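Uncharacterized protein lp_2219 (Lactobacillus plantarum, PDB 3HFQ) is of unknown function but adopts a seven-bladed beta-propeller fold of the lactonase family, which leaves a related enzymatic role possible. Local coordinates at residues C52-D57 / V91-A96; H252-S257 / G273-I278; S282-F287 / L322-K327. The protein carries 1 engineered substitution. All blocks are in the same frame, centred on the assembly; numbering follows the deposited sequence.

Contact 1: residues C52-D57 / V91-A96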
loop_
_atom_site.group_PDB
_atom_site.type_symbol
_atom_site.label_atom_id
_atom_site.label_comp_id
_atom_site.label_asym_id
_atom_site.label_seq_id
_atom_site.Cartn_x
_atom_site.Cartn_y
_atom_site.Cartn_z
ATOM N N CYS A 52 -2.343 17.376 -4.279
ATOM C CA CYS A 52 -1.843 17.544 -2.928
ATOM C C CYS A 52 -1.294 16.178 -2.545
ATOM O O CYS A 52 -1.849 15.147 -2.929
ATOM C CB CYS A 52 -2.955 17.969 -1.970
ATOM S SG CYS A 52 -3.288 19.752 -2.023
ATOM N N LEU A 53 -0.190 16.184 -1.812
ATOM C CA LEU A 53 0.461 14.961 -1.380
ATOM C C LEU A 53 0.326 14.810 0.128
ATOM O O LEU A 53 0.524 15.764 0.877
ATOM C CB LEU A 53 1.944 15.007 -1.764
ATOM C CG LEU A 53 2.873 13.896 -1.269
ATOM C CD1 LEU A 53 2.456 12.553 -1.854
ATOM C CD2 LEU A 53 4.298 14.235 -1.682
ATOM N N TYR A 54 -0.022 13.606 0.565
ATOM C CA TYR A 54 -0.176 13.321 1.982
ATOM C C TYR A 54 0.806 12.206 2.308
ATOM O O TYR A 54 0.813 11.165 1.662
ATOM C CB TYR A 54 -1.627 12.921 2.268
ATOM C CG TYR A 54 -2.590 14.048 1.943
ATOM C CD1 TYR A 54 -2.662 15.181 2.753
ATOM C CD2 TYR A 54 -3.345 14.030 0.769
ATOM C CE1 TYR A 54 -3.460 16.271 2.407
ATOM C CE2 TYR A 54 -4.151 15.124 0.411
ATOM C CZ TYR A 54 -4.192 16.242 1.234
ATOM O OH TYR A 54 -4.955 17.338 0.882
ATOM N N SER A 55 1.651 12.441 3.306
ATOM C CA SER A 55 2.669 11.468 3.662
ATOM C C SER A 55 2.765 11.148 5.138
ATOM O O SER A 55 2.470 11.983 5.992
ATOM C CB SER A 55 4.035 11.974 3.199
ATOM O OG SER A 55 4.345 13.205 3.844
ATOM N N VAL A 56 3.188 9.923 5.423
ATOM C CA VAL A 56 3.398 9.486 6.793
ATOM C C VAL A 56 4.447 10.474 7.281
ATOM O O VAL A 56 5.334 10.861 6.516
ATOM C CB VAL A 56 3.959 8.056 6.825
ATOM C CG1 VAL A 56 4.430 7.702 8.233
ATOM C CG2 VAL A 56 2.879 7.082 6.366
ATOM N N ASP A 57 4.358 10.882 8.541
ATOM C CA ASP A 57 5.288 11.874 9.045
ATOM C C ASP A 57 5.703 11.656 10.496
ATOM O O ASP A 57 4.893 11.272 11.339
ATOM C CB ASP A 57 4.644 13.254 8.857
ATOM C CG ASP A 57 5.471 14.381 9.425
ATOM O OD1 ASP A 57 6.711 14.355 9.277
ATOM O OD2 ASP A 57 4.869 15.309 10.004
ATOM N N VAL A 91 -1.741 5.554 4.289
ATOM C CA VAL A 91 -2.508 6.790 4.142
ATOM C C VAL A 91 -3.239 6.753 2.801
ATOM O O VAL A 91 -2.685 6.289 1.806
ATOM C CB VAL A 91 -1.585 8.046 4.230
ATOM C CG1 VAL A 91 -0.534 8.022 3.126
ATOM C CG2 VAL A 91 -2.423 9.316 4.165
ATOM N N ALA A 92 -4.489 7.210 2.785
ATOM C CA ALA A 92 -5.287 7.221 1.557
ATOM C C ALA A 92 -6.198 8.445 1.497
ATOM O O ALA A 92 -6.515 9.042 2.527
ATOM C CB ALA A 92 -6.127 5.946 1.466
ATOM N N VAL A 93 -6.630 8.805 0.289
ATOM C CA VAL A 93 -7.505 9.959 0.098
ATOM C C VAL A 93 -8.907 9.568 -0.378
ATOM O O VAL A 93 -9.062 8.702 -1.242
ATOM C CB VAL A 93 -6.904 10.955 -0.937
ATOM C CG1 VAL A 93 -7.909 12.065 -1.246
ATOM C CG2 VAL A 93 -5.611 11.566 -0.391
ATOM N N ASP A 94 -9.918 10.210 0.204
ATOM C CA ASP A 94 -11.318 9.996 -0.163
ATOM C C ASP A 94 -11.696 11.272 -0.914
ATOM O O ASP A 94 -11.960 12.302 -0.293
ATOM C CB ASP A 94 -12.186 9.866 1.094
ATOM C CG ASP A 94 -13.617 9.462 0.781
ATOM O OD1 ASP A 94 -14.133 9.873 -0.277
ATOM O OD2 ASP A 94 -14.229 8.742 1.600
ATOM N N GLU A 95 -11.708 11.214 -2.242
ATOM C CA GLU A 95 -12.028 12.394 -3.044
ATOM C C GLU A 95 -13.423 12.953 -2.806
ATOM O O GLU A 95 -13.578 14.143 -2.551
ATOM C CB GLU A 95 -11.867 12.092 -4.537
ATOM C CG GLU A 95 -10.429 11.953 -5.017
ATOM C CD GLU A 95 -9.630 13.240 -4.892
ATOM O OE1 GLU A 95 -10.242 14.325 -4.796
ATOM O OE2 GLU A 95 -8.383 13.166 -4.904
ATOM N N ALA A 96 -14.434 12.094 -2.897
ATOM C CA ALA A 96 -15.823 12.517 -2.719
ATOM C C ALA A 96 -16.110 13.188 -1.377
ATOM O O ALA A 96 -16.761 14.234 -1.334
ATOM C CB ALA A 96 -16.762 11.324 -2.915
#
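Tyr54 lies across Val91 and Val93 where two successive blades of the beta-propeller pack face against face. Tyr54 belongs to strand 52-59, the second of its blade, while both valines sit on strand 90-94, which opens the next. No backbone bonds join the two strands; each is paired within its own sheet, and the joint between them is made by packing.

The tight spot is at the ring. Val93 points its CG2 methyl at the CD2 corner of Tyr54, 3.5 Å away, with CE2 of the same ring 3.9 Å from that methyl. The methyl approaches the ring obliquely, and the two side chains run at about a right angle to each other. With Tyr54 CG anti to the carbonyl carbon (chi1 -62°), the ring is carried along the valine strand, and its hydroxyl reaches on to hydrogen-bond Gly119 O in the same neighbouring blade. Val100, on the next strand of the valines' own blade, touches both Tyr54 and Val91.

At Val91 the fit is looser though well buried: its CG2 stays 4.2 Å from Tyr54 CB. Beyond Val93, which is itself partly exposed, the chain turns out to solvent at Glu95 and Ala96. Even there the blades stay linked, since Glu95 OE2 accepts from Ala49 N. Back at the buried end, the other methyl of Val91, CG1, rests 3.7 Å from the backbone O of Tyr54.

Contact 2: residues H252-S257 / G273-I278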
loop_
_atom_site.group_PDB
_atom_site.type_symbol
_atom_site.label_atom_id
_atom_site.label_comp_id
_atom_site.label_asym_id
_atom_site.label_seq_id
_atom_site.Cartn_x
_atom_site.Cartn_y
_atom_site.Cartn_z
ATOM N N HIS A 252 -7.400 -8.873 -14.713
ATOM C CA HIS A 252 -6.924 -10.198 -15.105
ATOM C C HIS A 252 -5.673 -10.704 -14.400
ATOM O O HIS A 252 -5.441 -11.914 -14.335
ATOM C CB HIS A 252 -6.674 -10.225 -16.614
ATOM C CG HIS A 252 -7.917 -10.052 -17.430
ATOM N ND1 HIS A 252 -7.938 -9.321 -18.604
ATOM C CD2 HIS A 252 -9.169 -10.527 -17.264
ATOM C CE1 HIS A 252 -9.152 -9.358 -19.117
ATOM N NE2 HIS A 252 -9.922 -10.085 -18.322
ATOM N N PHE A 253 -4.858 -9.793 -13.879
ATOM C CA PHE A 253 -3.628 -10.205 -13.222
ATOM C C PHE A 253 -3.395 -9.578 -11.857
ATOM O O PHE A 253 -3.556 -8.369 -11.678
ATOM C CB PHE A 253 -2.451 -9.919 -14.153
ATOM C CG PHE A 253 -2.509 -10.697 -15.437
ATOM C CD1 PHE A 253 -2.171 -12.044 -15.462
ATOM C CD2 PHE A 253 -2.961 -10.097 -16.608
ATOM C CE1 PHE A 253 -2.287 -12.788 -16.636
ATOM C CE2 PHE A 253 -3.082 -10.832 -17.790
ATOM C CZ PHE A 253 -2.744 -12.179 -17.801
ATOM N N LEU A 254 -3.014 -10.421 -10.900
ATOM C CA LEU A 254 -2.747 -9.995 -9.530
ATOM C C LEU A 254 -1.250 -10.095 -9.253
ATOM O O LEU A 254 -0.593 -11.054 -9.668
ATOM C CB LEU A 254 -3.512 -10.884 -8.544
ATOM C CG LEU A 254 -3.508 -10.499 -7.060
ATOM C CD1 LEU A 254 -4.360 -9.244 -6.850
ATOM C CD2 LEU A 254 -4.075 -11.644 -6.238
ATOM N N TYR A 255 -0.709 -9.104 -8.552
ATOM C CA TYR A 255 0.711 -9.089 -8.229
ATOM C C TYR A 255 0.923 -8.893 -6.729
ATOM O O TYR A 255 0.172 -8.163 -6.085
ATOM C CB TYR A 255 1.417 -7.960 -9.000
ATOM C CG TYR A 255 1.247 -8.034 -10.508
ATOM C CD1 TYR A 255 0.037 -7.688 -11.113
ATOM C CD2 TYR A 255 2.279 -8.499 -11.323
ATOM C CE1 TYR A 255 -0.143 -7.818 -12.492
ATOM C CE2 TYR A 255 2.110 -8.632 -12.702
ATOM C CZ TYR A 255 0.895 -8.293 -13.279
ATOM O OH TYR A 255 0.700 -8.472 -14.635
ATOM N N VAL A 256 1.933 -9.557 -6.172
ATOM C CA VAL A 256 2.244 -9.402 -4.753
ATOM C C VAL A 256 3.759 -9.440 -4.562
ATOM O O VAL A 256 4.460 -10.158 -5.276
ATOM C CB VAL A 256 1.573 -10.515 -3.896
ATOM C CG1 VAL A 256 2.141 -11.879 -4.245
ATOM C CG2 VAL A 256 1.765 -10.218 -2.415
ATOM N N SER A 257 4.273 -8.644 -3.625
ATOM C CA SER A 257 5.708 -8.632 -3.374
ATOM C C SER A 257 6.049 -9.463 -2.140
ATOM O O SER A 257 5.285 -9.508 -1.171
ATOM C CB SER A 257 6.219 -7.193 -3.209
ATOM O OG SER A 257 5.616 -6.545 -2.103
ATOM N N GLY A 273 -13.046 -15.344 -8.751
ATOM C CA GLY A 273 -11.912 -14.966 -7.926
ATOM C C GLY A 273 -10.774 -15.957 -7.764
ATOM O O GLY A 273 -9.911 -15.758 -6.911
ATOM N N HIS A 274 -10.744 -17.018 -8.564
ATOM C CA HIS A 274 -9.667 -17.990 -8.429
ATOM C C HIS A 274 -8.334 -17.446 -8.935
ATOM O O HIS A 274 -8.287 -16.666 -9.888
ATOM C CB HIS A 274 -10.018 -19.293 -9.150
ATOM C CG HIS A 274 -11.023 -20.132 -8.420
ATOM N ND1 HIS A 274 -12.365 -19.820 -8.379
ATOM C CD2 HIS A 274 -10.874 -21.255 -7.680
ATOM C CE1 HIS A 274 -13.000 -20.715 -7.644
ATOM N NE2 HIS A 274 -12.122 -21.598 -7.206
ATOM N N LEU A 275 -7.255 -17.866 -8.279
ATOM C CA LEU A 275 -5.906 -17.427 -8.621
ATOM C C LEU A 275 -4.994 -18.575 -9.051
ATOM O O LEU A 275 -5.063 -19.678 -8.507
ATOM C CB LEU A 275 -5.275 -16.725 -7.418
ATOM C CG LEU A 275 -6.054 -15.547 -6.834
ATOM C CD1 LEU A 275 -5.349 -15.044 -5.580
ATOM C CD2 LEU A 275 -6.166 -14.447 -7.874
ATOM N N THR A 276 -4.135 -18.295 -10.027
ATOM C CA THR A 276 -3.176 -19.264 -10.545
ATOM C C THR A 276 -1.812 -18.591 -10.674
ATOM O O THR A 276 -1.671 -17.621 -11.415
ATOM C CB THR A 276 -3.588 -19.781 -11.939
ATOM O OG1 THR A 276 -4.815 -20.514 -11.837
ATOM C CG2 THR A 276 -2.500 -20.691 -12.513
ATOM N N LEU A 277 -0.818 -19.105 -9.956
ATOM C CA LEU A 277 0.532 -18.543 -10.006
ATOM C C LEU A 277 1.141 -18.801 -11.379
ATOM O O LEU A 277 1.219 -19.946 -11.819
ATOM C CB LEU A 277 1.418 -19.190 -8.940
ATOM C CG LEU A 277 2.862 -18.685 -8.864
ATOM C CD1 LEU A 277 2.868 -17.263 -8.331
ATOM C CD2 LEU A 277 3.679 -19.593 -7.964
ATOM N N ILE A 278 1.572 -17.744 -12.060
ATOM C CA ILE A 278 2.163 -17.916 -13.380
ATOM C C ILE A 278 3.606 -17.426 -13.475
ATOM O O ILE A 278 4.286 -17.695 -14.466
ATOM C CB ILE A 278 1.321 -17.218 -14.479
ATOM C CG1 ILE A 278 1.274 -15.709 -14.236
ATOM C CG2 ILE A 278 -0.092 -17.792 -14.498
ATOM C CD1 ILE A 278 0.728 -14.929 -15.412
#
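Leu254 and Leu275 meet by their branched ends, their long axes set at a slant. The CD2 methyl of Leu254 heads into the fork of Leu275, 3.7 Å from Leu275 CD1 and 3.9 Å from Leu275 CD2, so one methyl faces two. Leu254 reaches the meeting point with CG anti to its backbone N (chi1 -173°), and the two chains lean together from a CA to CA separation of 8.1 Å.

This pair bridges two strands of a single propeller blade that are not neighbours: strand 263-269 runs between 253-259 and 275-282, pairing its backbone with Leu254 through Phe267. The leucines therefore close over one face of that intervening strand. Ile211 of the preceding blade touches both, and Ile245 and Leu247 of the innermost strand press on Leu254 as well.

Phe253 and Ile278 make the corresponding reach on the opposite face. Their side chains stand at about a right angle, and the CD1 methyl of Ile278 comes obliquely to one corner of the ring, 3.9 Å from Phe253 CE1 and 4.1 Å from Phe253 CD1. Ile278 places CG1 between its backbone N and carbonyl carbon (chi1 63°) and then runs extended, which lifts CD1 toward the phenyl group. Unlike buried Leu254, both Phe253 and Ile278 remain partly open to solvent.

Contact 3: residues S282-F287 / L322-K327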
loop_
_atom_site.group_PDB
_atom_site.type_symbol
_atom_site.label_atom_id
_atom_site.label_comp_id
_atom_site.label_asym_id
_atom_site.label_seq_id
_atom_site.Cartn_x
_atom_site.Cartn_y
_atom_site.Cartn_z
ATOM N N SER A 282 12.550 -12.119 -9.489
ATOM C CA SER A 282 13.342 -11.386 -8.513
ATOM C C SER A 282 13.160 -9.879 -8.635
ATOM O O SER A 282 12.988 -9.356 -9.736
ATOM C CB SER A 282 14.826 -11.728 -8.681
ATOM O OG SER A 282 15.632 -10.929 -7.833
ATOM N N THR A 283 13.203 -9.189 -7.498
ATOM C CA THR A 283 13.077 -7.737 -7.481
ATOM C C THR A 283 14.461 -7.087 -7.578
ATOM O O THR A 283 14.588 -5.865 -7.541
ATOM C CB THR A 283 12.362 -7.248 -6.202
ATOM O OG1 THR A 283 13.084 -7.679 -5.040
ATOM C CG2 THR A 283 10.941 -7.803 -6.148
ATOM N N GLU A 284 15.493 -7.919 -7.718
ATOM C CA GLU A 284 16.876 -7.450 -7.837
ATOM C C GLU A 284 17.321 -6.587 -6.656
ATOM O O GLU A 284 18.034 -5.590 -6.824
ATOM C CB GLU A 284 17.059 -6.663 -9.137
ATOM C CG GLU A 284 16.738 -7.435 -10.413
ATOM C CD GLU A 284 17.520 -8.734 -10.543
ATOM O OE1 GLU A 284 18.662 -8.809 -10.036
ATOM O OE2 GLU A 284 16.997 -9.679 -11.166
ATOM N N GLY A 285 16.898 -6.981 -5.462
ATOM C CA GLY A 285 17.254 -6.244 -4.264
ATOM C C GLY A 285 16.680 -6.962 -3.064
ATOM O O GLY A 285 16.062 -8.017 -3.214
ATOM N N ASP A 286 16.862 -6.396 -1.875
ATOM C CA ASP A 286 16.360 -7.024 -0.662
ATOM C C ASP A 286 15.179 -6.267 -0.057
ATOM O O ASP A 286 15.207 -5.042 0.076
ATOM C CB ASP A 286 17.500 -7.149 0.362
ATOM C CG ASP A 286 17.120 -7.987 1.580
ATOM O OD1 ASP A 286 16.519 -9.072 1.407
ATOM O OD2 ASP A 286 17.442 -7.571 2.715
ATOM N N PHE A 287 14.141 -7.020 0.295
ATOM C CA PHE A 287 12.928 -6.494 0.910
ATOM C C PHE A 287 12.072 -5.520 0.102
ATOM O O PHE A 287 12.012 -4.325 0.404
ATOM C CB PHE A 287 13.259 -5.885 2.278
ATOM C CG PHE A 287 13.109 -6.856 3.420
ATOM C CD1 PHE A 287 13.714 -8.109 3.365
ATOM C CD2 PHE A 287 12.349 -6.526 4.537
ATOM C CE1 PHE A 287 13.563 -9.020 4.409
ATOM C CE2 PHE A 287 12.192 -7.432 5.587
ATOM C CZ PHE A 287 12.801 -8.681 5.521
ATOM N N LEU A 322 6.204 -10.418 -16.469
ATOM C CA LEU A 322 7.210 -9.366 -16.393
ATOM C C LEU A 322 8.599 -9.803 -16.851
ATOM O O LEU A 322 8.927 -10.990 -16.853
ATOM C CB LEU A 322 7.302 -8.863 -14.947
ATOM C CG LEU A 322 5.984 -8.572 -14.215
ATOM C CD1 LEU A 322 6.271 -8.242 -12.749
ATOM C CD2 LEU A 322 5.247 -7.429 -14.897
ATOM N N SER A 323 9.410 -8.826 -17.240
ATOM C CA SER A 323 10.782 -9.084 -17.660
ATOM C C SER A 323 11.619 -7.870 -17.275
ATOM O O SER A 323 11.200 -6.724 -17.458
ATOM C CB SER A 323 10.865 -9.347 -19.171
ATOM O OG SER A 323 10.521 -8.202 -19.927
ATOM N N LEU A 324 12.798 -8.136 -16.723
ATOM C CA LEU A 324 13.705 -7.086 -16.279
ATOM C C LEU A 324 14.157 -6.123 -17.374
ATOM O O LEU A 324 14.504 -6.537 -18.478
ATOM C CB LEU A 324 14.938 -7.721 -15.627
ATOM C CG LEU A 324 16.021 -6.788 -15.079
ATOM C CD1 LEU A 324 15.433 -5.910 -13.987
ATOM C CD2 LEU A 324 17.180 -7.611 -14.532
ATOM N N LEU A 325 14.158 -4.830 -17.051
ATOM C CA LEU A 325 14.605 -3.800 -17.984
ATOM C C LEU A 325 15.794 -3.060 -17.389
ATOM O O LEU A 325 16.813 -2.859 -18.050
ATOM C CB LEU A 325 13.486 -2.794 -18.279
ATOM C CG LEU A 325 12.401 -3.213 -19.274
ATOM C CD1 LEU A 325 11.370 -2.095 -19.389
ATOM C CD2 LEU A 325 13.032 -3.499 -20.641
ATOM N N GLN A 326 15.664 -2.654 -16.130
ATOM C CA GLN A 326 16.743 -1.930 -15.469
ATOM C C GLN A 326 16.705 -2.158 -13.966
ATOM O O GLN A 326 15.633 -2.254 -13.365
ATOM C CB GLN A 326 16.630 -0.433 -15.773
ATOM C CG GLN A 326 17.748 0.426 -15.185
ATOM C CD GLN A 326 17.552 1.903 -15.481
ATOM O OE1 GLN A 326 16.500 2.314 -15.970
ATOM N NE2 GLN A 326 18.564 2.709 -15.174
ATOM N N LYS A 327 17.884 -2.257 -13.366
ATOM C CA LYS A 327 17.989 -2.466 -11.930
ATOM C C LYS A 327 19.014 -1.509 -11.346
ATOM O O LYS A 327 19.671 -0.757 -12.067
ATOM C CB LYS A 327 18.411 -3.907 -11.622
ATOM C CG LYS A 327 19.817 -4.278 -12.102
ATOM C CD LYS A 327 20.196 -5.695 -11.673
ATOM C CE LYS A 327 21.604 -6.070 -12.136
ATOM N NZ LYS A 327 22.000 -7.433 -11.674
HETATM O O HOH W 1 21.080 -7.921 -8.901
HETATM O O HOH W 2 20.774 -10.288 -11.220
#
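In the loop that leads out of one propeller blade and into the next, Glu284 lays its side chain against Leu324 and Lys327 of strand 322-330. The aliphatic parts touch first: Glu284 CB is 3.9 Å from Lys327 CB, and the CD2 methyl of Leu324 lies 4.1 Å from Glu284 CG. Bent at chi2 (-55°), the glutamate turns its carboxylate back so that OE1 comes over the far end of the lysine chain, 3.8 Å from Lys327 CD, while OE2 faces the leucine.

Strand 322-330 is the outermost of the following blade, and a classic beta bulge interrupts it, with Leu325 and Gln326 both opposite Leu312. The extra residue shifts the alternation, letting Leu324 and Lys327, three positions apart, point to the same loop. On the loop side an ST turn fixes the approach: Ser282 OG accepts from Glu284 N at 3.0 Å (161°).

The salt bridge from Glu284 OE1 to Lys327 NZ is long, 4.0 Å. Two waters reinforce it, each donating to Glu284 OE1 and accepting from Lys327 NZ, one of the latter bonds being weak. With an alanine here, the Lys327 ammonium would probably be left without its nearby countercharge, and Leu324 would lose the methylene cover on its CD2 methyl. Thr311 of the adjoining strand 309-315 touches both Glu284 and Leu324.

Followed from the N terminus, the three contacts come in series, and none encloses or crosses another. Contact 1 closes a loop of 33 intervening residues, from the second strand of one blade to the first strand of the next. Contact 2 closes a shorter one of 15 within the blade 241-282, spanning strand 263-269. Contact 3 starts just downstream in that blade's exit loop and, 34 residues on, reaches the outer strand of the blade 290-330. Contacts 2 and 3 touch through Tyr255 CE2 and Leu322 CD2, 4.0 Å apart, so the two are joined by packing at that point. Contact 1 lies across the chain's centre, about 27 Å from contact 2 between centres.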